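Local coordinates for protein fructuronate-tagaturonate epimerase UxaE from Cohnella laeviribosi in complex with 1 glycerol (Cohnella laeviribosi, PDB 6ILB) that probably catalyses the metal-dependent epimerisation of D-tagaturonate to D-fructuronate, and binds zinc in a TIM-barrel domain, at residues Ile187-Ala192 and Glu274-Thr279; Thr177-Asp182 and Val266-Ser271; Arg304-Phe309 and Ala320-Glu325; Ala115-Leu120 and Tyr151-Gly156; Ser350-Val355 and Leu484-Val489. One frame throughout, in Å; residues are numbered along the deposited sequence.

How the contacts relate
The contacts lie in and around an eight-stranded parallel TIM barrel. Along the chain contact 4 comes first. Contacts 2 and 1 then interleave, because strand 178-182 runs on to 187-192 and strand 267-271 to 274-279. Contacts 3 and 5 follow. Contacts 2 and 4 share the barrel sheet, with centres about 17 Å apart. Contacts 1 and 2 touch at Glu274 and Asp182, so barrel strands and their loops together frame the zinc site. Contacts 1 and 3 touch through Arg304. Contacts 3 and 5 meet where helix 319-336 packs on helix 349-358. Contact 5 reaches contact 4 through Val489. Contacts 1 and 4 lie farthest apart, about 34 Å between centres.

Contact 1: Ile187-Ala192 and Glu274-Thr279. Unlike the reference sequence in segment 274-279: Ala277 (reference Thr). With ZN (zinc ion), chain F.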
# COMPACT_ATOMS: atom_id res chain seq x y z
N ILE B 187 17.10 5.83 12.40
CA ILE B 187 16.46 6.45 13.55
C ILE B 187 17.10 5.90 14.82
O ILE B 187 17.19 4.68 15.01
CB ILE B 187 14.94 6.20 13.54
CG1 ILE B 187 14.26 7.21 12.60
CG2 ILE B 187 14.36 6.33 14.94
CD1 ILE B 187 12.86 6.84 12.24
N ASP B 188 17.55 6.80 15.69
CA ASP B 188 18.26 6.44 16.92
C ASP B 188 17.25 6.21 18.03
O ASP B 188 16.94 7.12 18.82
CB ASP B 188 19.26 7.53 17.29
CG ASP B 188 20.41 7.01 18.13
OD1 ASP B 188 20.15 6.28 19.12
OD2 ASP B 188 21.58 7.34 17.81
N ASN B 189 16.73 4.98 18.12
CA ASN B 189 15.75 4.65 19.15
C ASN B 189 16.39 4.61 20.54
O ASN B 189 15.78 5.08 21.51
CB ASN B 189 15.08 3.32 18.81
CG ASN B 189 14.10 3.44 17.66
OD1 ASN B 189 13.20 4.28 17.69
ND2 ASN B 189 14.28 2.62 16.64
N GLU B 190 17.60 4.05 20.66
CA GLU B 190 18.35 4.06 21.91
C GLU B 190 18.81 5.47 22.21
O GLU B 190 20.01 5.75 22.33
CB GLU B 190 19.57 3.12 21.83
CG GLU B 190 19.47 1.87 22.69
CD GLU B 190 20.52 0.83 22.34
OE1 GLU B 190 21.32 0.46 23.23
OE2 GLU B 190 20.55 0.38 21.17
N ALA B 191 17.85 6.37 22.34
CA ALA B 191 18.07 7.81 22.41
C ALA B 191 16.68 8.42 22.50
O ALA B 191 16.45 9.34 23.28
CB ALA B 191 18.85 8.35 21.21
N ALA B 192 15.75 7.86 21.72
CA ALA B 192 14.33 8.12 21.93
C ALA B 192 13.88 7.73 23.33
O ALA B 192 12.96 8.35 23.88
CB ALA B 192 13.49 7.38 20.90
N GLU B 274 8.63 4.57 12.67
CA GLU B 274 9.40 3.44 13.18
C GLU B 274 10.20 3.80 14.41
O GLU B 274 11.12 3.07 14.78
CB GLU B 274 10.34 2.91 12.09
CG GLU B 274 9.64 2.11 11.01
CD GLU B 274 8.90 2.97 10.00
OE1 GLU B 274 9.34 4.11 9.70
OE2 GLU B 274 7.86 2.48 9.51
N THR B 275 9.91 4.93 15.03
CA THR B 275 10.38 5.14 16.39
C THR B 275 9.64 4.18 17.32
O THR B 275 8.53 3.73 17.04
CB THR B 275 10.17 6.59 16.84
OG1 THR B 275 8.91 7.05 16.34
CG2 THR B 275 11.28 7.51 16.35
N LEU B 276 10.29 3.83 18.43
CA LEU B 276 9.53 3.18 19.49
C LEU B 276 8.66 4.20 20.20
O LEU B 276 7.57 3.87 20.66
CB LEU B 276 10.47 2.51 20.49
CG LEU B 276 11.30 1.30 20.04
CD1 LEU B 276 11.45 0.35 21.21
CD2 LEU B 276 10.68 0.60 18.84
N ALA B 277 9.15 5.42 20.31
CA ALA B 277 8.34 6.52 20.79
C ALA B 277 7.36 6.95 19.70
O ALA B 277 7.64 6.82 18.50
CB ALA B 277 9.23 7.69 21.19
N PRO B 278 6.19 7.44 20.07
CA PRO B 278 5.40 8.23 19.12
C PRO B 278 6.21 9.44 18.66
O PRO B 278 7.19 9.85 19.29
CB PRO B 278 4.18 8.65 19.94
CG PRO B 278 4.61 8.50 21.39
CD PRO B 278 5.54 7.33 21.38
N THR B 279 5.78 10.00 17.53
CA THR B 279 6.42 11.19 17.00
C THR B 279 5.86 12.42 17.69
O THR B 279 4.73 12.84 17.41
CB THR B 279 6.21 11.32 15.49
OG1 THR B 279 6.62 10.12 14.80
CG2 THR B 279 7.03 12.52 14.99
ZN ZN F . 5.80 3.31 8.22
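Asn189 reaches across to the backbone of Thr275 and Leu276, and its side chain is the polar link between the two segments. From CB the chain swings with CG on the side of its own backbone N, opposite the carbonyl carbon (chi1 -73°), which carries the amide to the other loop. CG itself lies 3.9 Å from Leu276 N. OD1 goes further and accepts a hydrogen bond from Leu276 N at 3.0 Å. This donor sits above the plane of the amide carbonyl, 52° out of it. OD1 also lies 3.2 Å from Thr275 CA. The other branch, ND2, faces Glu274 O at 3.7 Å. With an alanine here, Leu276 N would probably lose this acceptor and a gap would open beside Thr275.

Apolar contacts flank the amide. Ile187 CG2 touches Thr275 CG2 at 3.6 Å, the two side chains crossing nearly at right angles. Ala192 CB meets Ala277 CB at 4.3 Å. Within its own loop, Thr275 OG1 is hydrogen-bonded to Ala277 O.

Glu274 begins this loop and binds zinc through OE2 at 2.6 Å. Its OE1 is hydrogen-bonded to Ser271 OG. His161, Asp273 and His343 complete the zinc site. The arrangement is that of a TIM barrel, with metal ligands at the C-terminal ends of the strands and in the loops after them.

Contact 2: Thr177-Asp182 and Val266-Ser271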
# COMPACT_ATOMS: atom_id res chain seq x y z
N THR B 177 5.91 5.67 -9.40
CA THR B 177 5.69 7.11 -9.33
C THR B 177 5.65 7.62 -7.91
O THR B 177 5.73 8.84 -7.69
CB THR B 177 4.38 7.48 -10.03
OG1 THR B 177 3.32 6.86 -9.31
CG2 THR B 177 4.40 7.01 -11.48
N MET B 178 5.55 6.73 -6.94
CA MET B 178 5.58 7.08 -5.54
C MET B 178 6.64 6.23 -4.86
O MET B 178 6.75 5.03 -5.13
CB MET B 178 4.20 6.87 -4.89
CG MET B 178 4.16 7.23 -3.43
SD MET B 178 2.55 6.88 -2.71
CE MET B 178 2.93 7.06 -0.97
N LEU B 179 7.41 6.84 -3.97
CA LEU B 179 8.46 6.12 -3.26
C LEU B 179 8.34 6.44 -1.78
O LEU B 179 8.34 7.61 -1.40
CB LEU B 179 9.84 6.50 -3.80
CG LEU B 179 10.93 6.04 -2.82
CD1 LEU B 179 10.94 4.54 -2.85
CD2 LEU B 179 12.30 6.59 -3.17
N THR B 180 8.25 5.40 -0.95
CA THR B 180 8.16 5.55 0.50
C THR B 180 9.49 5.14 1.10
O THR B 180 9.85 3.96 1.11
CB THR B 180 7.02 4.69 1.05
OG1 THR B 180 5.80 5.00 0.35
CG2 THR B 180 6.82 4.93 2.55
N LEU B 181 10.23 6.12 1.61
CA LEU B 181 11.54 5.89 2.18
C LEU B 181 11.41 5.49 3.65
O LEU B 181 10.93 6.27 4.47
CB LEU B 181 12.40 7.15 2.05
CG LEU B 181 13.85 6.99 2.48
CD1 LEU B 181 14.56 6.00 1.54
CD2 LEU B 181 14.55 8.35 2.54
N ASP B 182 11.85 4.28 3.98
CA ASP B 182 11.89 3.79 5.35
C ASP B 182 13.21 4.18 6.00
O ASP B 182 14.28 3.81 5.50
CB ASP B 182 11.69 2.27 5.35
CG ASP B 182 11.58 1.68 6.74
OD1 ASP B 182 11.86 2.38 7.73
OD2 ASP B 182 11.19 0.49 6.83
N VAL B 266 7.74 12.42 -9.36
CA VAL B 266 7.82 11.32 -8.41
C VAL B 266 7.34 11.81 -7.05
O VAL B 266 7.90 12.76 -6.51
CB VAL B 266 9.25 10.77 -8.29
CG1 VAL B 266 9.39 9.91 -7.03
CG2 VAL B 266 9.62 9.99 -9.55
N ASP B 267 6.30 11.16 -6.51
CA ASP B 267 5.78 11.49 -5.18
C ASP B 267 6.65 10.81 -4.12
O ASP B 267 6.70 9.57 -4.04
CB ASP B 267 4.32 11.06 -5.03
CG ASP B 267 3.35 11.97 -5.77
OD1 ASP B 267 3.71 13.13 -6.06
OD2 ASP B 267 2.21 11.53 -6.07
N PHE B 268 7.29 11.63 -3.27
CA PHE B 268 8.29 11.21 -2.30
C PHE B 268 7.67 11.24 -0.90
O PHE B 268 7.46 12.33 -0.34
CB PHE B 268 9.50 12.13 -2.39
CG PHE B 268 10.65 11.74 -1.51
CD1 PHE B 268 10.99 10.40 -1.31
CD2 PHE B 268 11.46 12.73 -0.93
CE1 PHE B 268 12.09 10.06 -0.50
CE2 PHE B 268 12.56 12.38 -0.12
CZ PHE B 268 12.88 11.06 0.09
N GLU B 269 7.40 10.06 -0.35
CA GLU B 269 6.85 9.91 0.99
C GLU B 269 7.94 9.50 1.97
O GLU B 269 8.69 8.55 1.70
CB GLU B 269 5.71 8.88 1.03
CG GLU B 269 5.29 8.48 2.44
CD GLU B 269 3.98 7.67 2.48
OE1 GLU B 269 4.02 6.45 2.63
OE2 GLU B 269 2.89 8.26 2.38
N ILE B 270 8.01 10.18 3.11
CA ILE B 270 8.97 9.86 4.15
C ILE B 270 8.25 9.20 5.32
O ILE B 270 7.28 9.75 5.86
CB ILE B 270 9.76 11.10 4.59
CG1 ILE B 270 10.72 11.50 3.46
CG2 ILE B 270 10.52 10.82 5.86
CD1 ILE B 270 10.87 12.98 3.26
N SER B 271 8.71 8.02 5.70
CA SER B 271 8.14 7.26 6.79
C SER B 271 9.05 7.40 8.00
O SER B 271 10.23 7.05 7.95
CB SER B 271 8.00 5.80 6.40
OG SER B 271 7.73 5.00 7.53
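Strands 178-182 and 267-271 run parallel in the barrel sheet, with their axes 4.7 Å apart at closest and their directions 22° apart. Five backbone hydrogen bonds join the segments, alternating in direction from Asp267 N to Thr177 O through to Ser271 N to Leu181 O.

The side chains divide between two faces. Leu179, Leu181, Phe268 and Ile270 lie on one face, where helix 234-259 touches Leu179, Leu181 and Ile270. Leu181 CB lies 3.9 Å from Phe268 CE1, approaching the ring obliquely. Leu181 CD2 is 4.0 Å from Phe268 CZ.

Met178, Thr180, Asp182, Asp267, Glu269 and Ser271 lie on the other face. Thr180 and Glu269 run side by side in the same direction. Thr180 CG2 comes to 3.2 Å from Glu269 OE1. Met178 is fully extended, with CG opposite its backbone N (chi1 -180°), and this brings CE to 3.6 Å from Glu269 OE2.

The polar ends have partners beyond the pair. Glu269 OE2 is hydrogen-bonded to Ser300 and Ser341, and OE1 to His343. Thr180 OG1 bonds to Asp158 and Lys366, and Ser271 OG to Glu274 and Asp273.

Glu269, the predicted proton donor, is therefore gripped at both carboxylate oxygens. That is likely to fix its rotation inside the barrel, next to the zinc ligand His343.

Contact 3: Arg304-Phe309 and Ala320-Glu325; sequences RFIGEF and AQFERE
In this TIM barrel the contact belongs to one beta-alpha unit: the loop after strand 300-302 folds back on the first turns of helix 319-336. Ile306 and Phe322 face each other at its centre, with CA atoms 5.8 Å apart. The packing is largely apolar.

Ile306 covers the helix with its CG2 branch. That methyl sits between the backbone N and the carbonyl carbon of its own residue, because CG1 takes the place opposite N (chi1 -178°). It comes down on the helix backbone at 3.4 Å from Phe322 CA and is 3.8 Å from Phe322 CB. On its flank, Ile306 CB meets the carboxylate carbon CD of Glu325 at 4.0 Å. The Glu325 chain bends at its second torsion, and this turns the flat of the carboxylate to Ile306 CB. The CG1 branch of Ile306 is 4.2 Å from Gln321 CG.

The Phe322 ring takes up the other two aromatics of the loop. Phe305 crosses it obliquely, with ring centres 5.6 Å apart and planes at 54°. Phe309 crosses the Phe322 side chain at about a right angle. Tyr315 also meets both Phe322 and Phe309, while Val351 and Leu354 of helix 349-358 touch Phe322 as well. The group thus joins loop and helix to the next helix of the barrel.

One atom, Phe322 CE1, serves both loop rings: it is 3.9 Å from Phe305 CD1, and it lies in the plane of the Phe309 ring at its edge, 4.0 Å from CZ.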
# COMPACT_ATOMS: atom_id res chain seq x y z
N ARG B 304 4.54 8.62 13.61
CA ARG B 304 4.08 7.62 14.58
C ARG B 304 3.12 8.30 15.54
O ARG B 304 3.54 9.07 16.41
CB ARG B 304 5.26 7.02 15.33
CG ARG B 304 5.12 5.53 15.58
CD ARG B 304 4.67 5.29 16.98
NE ARG B 304 4.95 3.95 17.44
CZ ARG B 304 4.35 3.41 18.49
NH1 ARG B 304 3.44 4.11 19.16
NH2 ARG B 304 4.66 2.18 18.86
N PHE B 305 1.83 8.01 15.41
CA PHE B 305 0.84 8.61 16.28
C PHE B 305 0.84 7.97 17.66
O PHE B 305 1.24 6.81 17.82
CB PHE B 305 -0.55 8.49 15.67
CG PHE B 305 -0.68 9.25 14.40
CD1 PHE B 305 -0.95 10.60 14.42
CD2 PHE B 305 -0.51 8.61 13.18
CE1 PHE B 305 -1.05 11.31 13.23
CE2 PHE B 305 -0.62 9.32 11.99
CZ PHE B 305 -0.89 10.67 12.02
N ILE B 306 0.42 8.76 18.65
CA ILE B 306 0.12 8.27 20.00
C ILE B 306 -0.74 7.02 19.90
O ILE B 306 -1.60 6.90 19.02
CB ILE B 306 -0.57 9.38 20.83
CG1 ILE B 306 -0.86 8.94 22.26
CG2 ILE B 306 -1.88 9.82 20.20
CD1 ILE B 306 0.30 8.37 23.01
N GLY B 307 -0.52 6.08 20.77
CA GLY B 307 -1.24 4.84 20.70
C GLY B 307 -0.54 3.85 19.78
O GLY B 307 0.67 3.91 19.56
N GLU B 308 -1.34 2.93 19.26
CA GLU B 308 -0.84 1.83 18.46
C GLU B 308 -1.71 1.67 17.22
O GLU B 308 -2.94 1.82 17.29
CB GLU B 308 -0.82 0.51 19.25
CG GLU B 308 0.17 0.52 20.42
CD GLU B 308 0.77 -0.84 20.73
OE1 GLU B 308 1.42 -0.99 21.79
OE2 GLU B 308 0.62 -1.76 19.89
N PHE B 309 -1.06 1.34 16.11
CA PHE B 309 -1.66 1.12 14.80
C PHE B 309 -1.22 -0.27 14.35
O PHE B 309 -0.20 -0.41 13.67
CB PHE B 309 -1.20 2.19 13.81
CG PHE B 309 -2.04 3.42 13.80
CD1 PHE B 309 -1.94 4.35 14.81
CD2 PHE B 309 -2.91 3.66 12.74
CE1 PHE B 309 -2.70 5.51 14.80
CE2 PHE B 309 -3.69 4.81 12.72
CZ PHE B 309 -3.58 5.74 13.75
N ALA B 320 -9.17 10.89 22.57
CA ALA B 320 -9.07 12.35 22.76
C ALA B 320 -7.63 12.82 22.64
O ALA B 320 -7.35 13.83 21.99
CB ALA B 320 -9.65 12.79 24.10
N GLN B 321 -6.70 12.10 23.28
CA GLN B 321 -5.30 12.46 23.16
C GLN B 321 -4.85 12.35 21.70
O GLN B 321 -4.18 13.25 21.18
CB GLN B 321 -4.45 11.57 24.07
CG GLN B 321 -3.02 12.01 24.25
CD GLN B 321 -2.88 13.42 24.84
OE1 GLN B 321 -3.47 13.73 25.88
NE2 GLN B 321 -2.09 14.27 24.17
N PHE B 322 -5.25 11.28 21.02
CA PHE B 322 -4.93 11.15 19.61
C PHE B 322 -5.39 12.37 18.82
O PHE B 322 -4.67 12.83 17.92
CB PHE B 322 -5.55 9.86 19.05
CG PHE B 322 -5.52 9.79 17.56
CD1 PHE B 322 -4.42 9.28 16.90
CD2 PHE B 322 -6.58 10.27 16.81
CE1 PHE B 322 -4.39 9.22 15.52
CE2 PHE B 322 -6.55 10.22 15.41
CZ PHE B 322 -5.46 9.71 14.78
N GLU B 323 -6.58 12.89 19.12
CA GLU B 323 -7.07 14.08 18.42
C GLU B 323 -6.19 15.29 18.69
O GLU B 323 -5.85 16.04 17.76
CB GLU B 323 -8.51 14.38 18.82
CG GLU B 323 -9.00 15.76 18.37
CD GLU B 323 -10.52 15.87 18.39
OE1 GLU B 323 -11.15 15.21 19.23
OE2 GLU B 323 -11.08 16.62 17.55
N ARG B 324 -5.82 15.52 19.96
CA ARG B 324 -4.89 16.61 20.27
C ARG B 324 -3.64 16.54 19.40
O ARG B 324 -3.21 17.55 18.83
CB ARG B 324 -4.50 16.58 21.75
CG ARG B 324 -5.53 17.20 22.68
CD ARG B 324 -5.29 16.83 24.15
NE ARG B 324 -6.55 16.52 24.83
CZ ARG B 324 -6.66 15.83 25.96
NH1 ARG B 324 -5.57 15.37 26.58
NH2 ARG B 324 -7.86 15.59 26.48
N GLU B 325 -3.08 15.34 19.23
CA GLU B 325 -1.83 15.23 18.48
C GLU B 325 -2.06 15.37 16.98
O GLU B 325 -1.26 16.02 16.29
CB GLU B 325 -1.15 13.90 18.80
CG GLU B 325 -0.91 13.67 20.28
CD GLU B 325 0.51 13.19 20.57
OE1 GLU B 325 0.89 13.12 21.77
OE2 GLU B 325 1.26 12.87 19.60

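Contact 4: Ala115-Leu120 and Tyr151-Gly156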
# COMPACT_ATOMS: atom_id res chain seq x y z
N ALA B 115 -13.87 11.11 -5.01
CA ALA B 115 -12.89 12.16 -5.23
C ALA B 115 -11.61 11.72 -4.53
O ALA B 115 -11.19 12.28 -3.52
CB ALA B 115 -13.42 13.49 -4.73
N ILE B 116 -11.03 10.66 -5.07
CA ILE B 116 -9.79 10.10 -4.55
C ILE B 116 -9.02 9.48 -5.71
O ILE B 116 -9.61 8.97 -6.67
CB ILE B 116 -10.05 9.09 -3.42
CG1 ILE B 116 -8.75 8.77 -2.69
CG2 ILE B 116 -10.72 7.82 -3.96
CD1 ILE B 116 -8.88 8.74 -1.16
N HIS B 117 -7.72 9.56 -5.65
CA HIS B 117 -6.87 8.94 -6.66
C HIS B 117 -6.33 7.63 -6.13
O HIS B 117 -5.81 7.61 -5.00
CB HIS B 117 -5.72 9.86 -7.04
CG HIS B 117 -6.14 11.11 -7.74
ND1 HIS B 117 -6.58 11.11 -9.05
CD2 HIS B 117 -6.19 12.40 -7.32
CE1 HIS B 117 -6.89 12.35 -9.40
NE2 HIS B 117 -6.66 13.14 -8.38
N PRO B 118 -6.44 6.55 -6.84
CA PRO B 118 -6.00 5.26 -6.29
C PRO B 118 -4.54 4.97 -6.57
O PRO B 118 -4.07 5.13 -7.70
CB PRO B 118 -6.89 4.25 -7.00
CG PRO B 118 -7.22 4.91 -8.31
CD PRO B 118 -7.23 6.40 -8.07
N ILE B 119 -3.82 4.56 -5.54
CA ILE B 119 -2.49 3.97 -5.72
C ILE B 119 -2.73 2.47 -5.82
O ILE B 119 -2.78 1.76 -4.81
CB ILE B 119 -1.55 4.35 -4.59
CG1 ILE B 119 -1.68 5.85 -4.28
CG2 ILE B 119 -0.12 4.00 -4.96
CD1 ILE B 119 -0.98 6.72 -5.30
N LEU B 120 -2.93 1.98 -7.04
CA LEU B 120 -3.32 0.59 -7.22
C LEU B 120 -2.16 -0.37 -7.08
O LEU B 120 -2.38 -1.55 -6.77
CB LEU B 120 -3.98 0.37 -8.58
CG LEU B 120 -5.40 0.92 -8.64
CD1 LEU B 120 -5.87 0.89 -10.08
CD2 LEU B 120 -6.35 0.18 -7.70
N TYR B 151 -10.94 2.71 -16.57
CA TYR B 151 -10.78 3.82 -15.63
C TYR B 151 -9.59 4.65 -16.10
O TYR B 151 -8.44 4.21 -16.02
CB TYR B 151 -10.61 3.28 -14.22
CG TYR B 151 -10.37 4.30 -13.14
CD1 TYR B 151 -9.07 4.70 -12.85
CD2 TYR B 151 -11.41 4.81 -12.37
CE1 TYR B 151 -8.81 5.62 -11.84
CE2 TYR B 151 -11.16 5.74 -11.35
CZ TYR B 151 -9.84 6.13 -11.09
OH TYR B 151 -9.53 7.03 -10.10
N THR B 152 -9.88 5.86 -16.58
CA THR B 152 -8.90 6.68 -17.28
C THR B 152 -8.35 7.84 -16.45
O THR B 152 -7.44 8.53 -16.91
CB THR B 152 -9.52 7.23 -18.57
OG1 THR B 152 -10.79 7.83 -18.27
CG2 THR B 152 -9.76 6.10 -19.58
N GLU B 153 -8.88 8.09 -15.25
CA GLU B 153 -8.44 9.28 -14.53
C GLU B 153 -7.08 9.12 -13.87
O GLU B 153 -6.61 10.07 -13.25
CB GLU B 153 -9.50 9.70 -13.48
CG GLU B 153 -10.45 10.86 -13.94
CD GLU B 153 -9.75 12.23 -14.17
OE1 GLU B 153 -9.07 12.74 -13.24
OE2 GLU B 153 -9.89 12.80 -15.28
N GLY B 154 -6.45 7.94 -13.98
CA GLY B 154 -5.08 7.69 -13.60
C GLY B 154 -4.95 6.92 -12.29
O GLY B 154 -5.80 6.99 -11.40
N TYR B 155 -3.84 6.19 -12.17
CA TYR B 155 -3.48 5.48 -10.94
C TYR B 155 -1.98 5.59 -10.72
O TYR B 155 -1.21 5.79 -11.66
CB TYR B 155 -3.84 3.99 -11.00
CG TYR B 155 -2.88 3.18 -11.85
CD1 TYR B 155 -3.04 3.12 -13.23
CD2 TYR B 155 -1.84 2.47 -11.27
CE1 TYR B 155 -2.16 2.39 -14.02
CE2 TYR B 155 -0.95 1.74 -12.04
CZ TYR B 155 -1.12 1.69 -13.42
OH TYR B 155 -0.27 0.96 -14.21
N GLY B 156 -1.56 5.38 -9.47
CA GLY B 156 -0.17 5.45 -9.09
C GLY B 156 0.39 4.11 -8.62
O GLY B 156 -0.33 3.15 -8.37
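Pro118 and Tyr151 approach from opposite directions, the proline lying obliquely to the tyrosine ring. Tyr151 CG is opposite its backbone N (chi1 177°), which sends the ring toward the strand. Its ring carbon CE1 is 3.9 Å from Pro118 CG. In the same ring's plane, at its edge, sits Gly154 O. A serine in place of Tyr151 lacks the ring and would probably leave a gap against Pro118, and Gly154 O without its aromatic neighbour.

Next along, Pro118 O accepts a hydrogen bond from Gly156 N at 3.1 Å. The donor lies in the carbonyl plane. The same oxygen is 3.3 Å from Tyr155 CA. Leu120 crosses Tyr155 at about a right angle, with CD1 3.8 Å from Tyr155 CB. Ile119 CG2 packs on Gly156 O at 3.5 Å. Ile119 CD1 is 4.1 Å from Gly156 CA.

Farther out, helix 104-111 touches Pro118, Leu120 and Tyr151. Helix 135-149 covers Leu120 and Tyr155, and the Tyr155 hydroxyl is hydrogen-bonded to Thr82 O.

The contact thus brings the chain from helix 135-149 into strand 156-162, beside strand 117-124 of the barrel. Its chemistry is mostly apolar. The backbone hydrogen bond from Gly156 N to Pro118 O ties the start of the new strand to its neighbour.

Contact 5: Ser350-Val355 and Leu484-Val489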
# COMPACT_ATOMS: atom_id res chain seq x y z
N SER B 350 -12.14 4.15 13.80
CA SER B 350 -12.30 5.19 14.81
C SER B 350 -11.56 6.49 14.49
O SER B 350 -11.87 7.52 15.08
CB SER B 350 -11.78 4.70 16.16
OG SER B 350 -12.56 3.65 16.64
N VAL B 351 -10.55 6.47 13.62
CA VAL B 351 -9.77 7.69 13.39
C VAL B 351 -10.07 8.34 12.05
O VAL B 351 -9.53 9.43 11.77
CB VAL B 351 -8.25 7.44 13.55
CG1 VAL B 351 -7.93 6.74 14.88
CG2 VAL B 351 -7.66 6.67 12.35
N PHE B 352 -10.93 7.73 11.22
CA PHE B 352 -11.06 8.20 9.84
C PHE B 352 -11.76 9.55 9.77
O PHE B 352 -11.34 10.42 8.99
CB PHE B 352 -11.80 7.17 8.98
CG PHE B 352 -10.94 5.97 8.62
CD1 PHE B 352 -9.56 6.04 8.70
CD2 PHE B 352 -11.51 4.79 8.19
CE1 PHE B 352 -8.76 4.93 8.34
CE2 PHE B 352 -10.72 3.71 7.83
CZ PHE B 352 -9.36 3.78 7.92
N ALA B 353 -12.81 9.76 10.57
CA ALA B 353 -13.49 11.05 10.54
C ALA B 353 -12.57 12.16 11.01
O ALA B 353 -12.57 13.25 10.44
CB ALA B 353 -14.76 11.01 11.39
N LEU B 354 -11.75 11.88 12.03
CA LEU B 354 -10.79 12.87 12.53
C LEU B 354 -9.74 13.20 11.48
O LEU B 354 -9.40 14.37 11.27
CB LEU B 354 -10.14 12.33 13.80
CG LEU B 354 -10.99 12.29 15.07
CD1 LEU B 354 -10.25 11.53 16.15
CD2 LEU B 354 -11.31 13.71 15.53
N VAL B 355 -9.20 12.18 10.83
CA VAL B 355 -8.16 12.42 9.83
C VAL B 355 -8.74 13.20 8.66
O VAL B 355 -8.10 14.12 8.13
CB VAL B 355 -7.56 11.07 9.41
CG1 VAL B 355 -6.79 11.18 8.09
CG2 VAL B 355 -6.71 10.53 10.53
N LEU B 484 -13.52 4.84 2.62
CA LEU B 484 -13.66 6.13 1.97
C LEU B 484 -14.82 6.95 2.54
O LEU B 484 -14.70 8.17 2.72
CB LEU B 484 -13.81 5.92 0.47
CG LEU B 484 -12.61 5.15 -0.08
CD1 LEU B 484 -12.87 4.73 -1.52
CD2 LEU B 484 -11.31 6.00 0.03
N ASP B 485 -15.96 6.30 2.81
CA ASP B 485 -17.10 6.99 3.42
C ASP B 485 -16.74 7.51 4.80
O ASP B 485 -17.00 8.67 5.13
CB ASP B 485 -18.31 6.05 3.49
CG ASP B 485 -18.76 5.58 2.12
OD1 ASP B 485 -18.58 6.36 1.15
OD2 ASP B 485 -19.28 4.45 1.98
N LEU B 486 -16.16 6.65 5.64
CA LEU B 486 -15.65 7.09 6.94
C LEU B 486 -14.63 8.21 6.79
O LEU B 486 -14.57 9.11 7.64
CB LEU B 486 -15.03 5.91 7.69
CG LEU B 486 -16.08 5.03 8.36
CD1 LEU B 486 -15.51 3.70 8.84
CD2 LEU B 486 -16.79 5.78 9.51
N LEU B 487 -13.82 8.19 5.72
CA LEU B 487 -12.82 9.23 5.53
C LEU B 487 -13.43 10.53 5.03
O LEU B 487 -12.78 11.58 5.11
CB LEU B 487 -11.77 8.73 4.53
CG LEU B 487 -10.68 7.84 5.15
CD1 LEU B 487 -9.78 7.33 4.04
CD2 LEU B 487 -9.88 8.63 6.19
N GLY B 488 -14.66 10.48 4.53
CA GLY B 488 -15.33 11.65 4.01
C GLY B 488 -15.27 11.81 2.52
O GLY B 488 -15.74 12.83 2.01
N VAL B 489 -14.73 10.83 1.79
CA VAL B 489 -14.48 11.03 0.36
C VAL B 489 -15.79 11.16 -0.41
O VAL B 489 -16.82 10.60 -0.03
CB VAL B 489 -13.61 9.88 -0.18
CG1 VAL B 489 -13.30 10.08 -1.65
CG2 VAL B 489 -12.33 9.78 0.61
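The ring of Phe352 is met by two leucines, one over a face and one at the edge. Leu487 CG lies over one face, 4.0 Å from Phe352 CG. Its CD2 branch reaches Phe352 CD1 at 3.6 Å. At the edge, near the ring plane, Leu486 CB is 3.7 Å from Phe352 CD2. The ring of His483 also meets Phe352, with the planes at about 45°.

The torsions explain the split. Phe352 CG is placed opposite its carbonyl carbon (chi1 -75°), and this turns the ring toward the end of the other helix. Leu487 likewise has CG opposite the carbonyl carbon (chi1 -82°), and from there CD2 extends to Phe352. The same methyl comes to 4.4 Å from Val355 CG1, one turn further along. Both leucines cross Phe352 at a slant.

This is helix-to-helix packing on the outside of a TIM barrel. Helix 349-358 follows strand 339-342, and helix 469-487 is the last helix of the chain. Leu487 also touches Phe363 and Val365 of strand 363-367, so it is wedged between the helix and the barrel wall.

The last helix ends here in a Schellman motif. Gly488 has positive phi, its N bonds back to Asp485 O, and Val489 N bonds to Leu484 O at 2.8 Å. Within this last turn, Leu486 O lies 3.6 Å from Phe352 CB. Beyond it, Val489 packs on Ile116 and Arg114, and Arg114 also forms a salt bridge with Asp485.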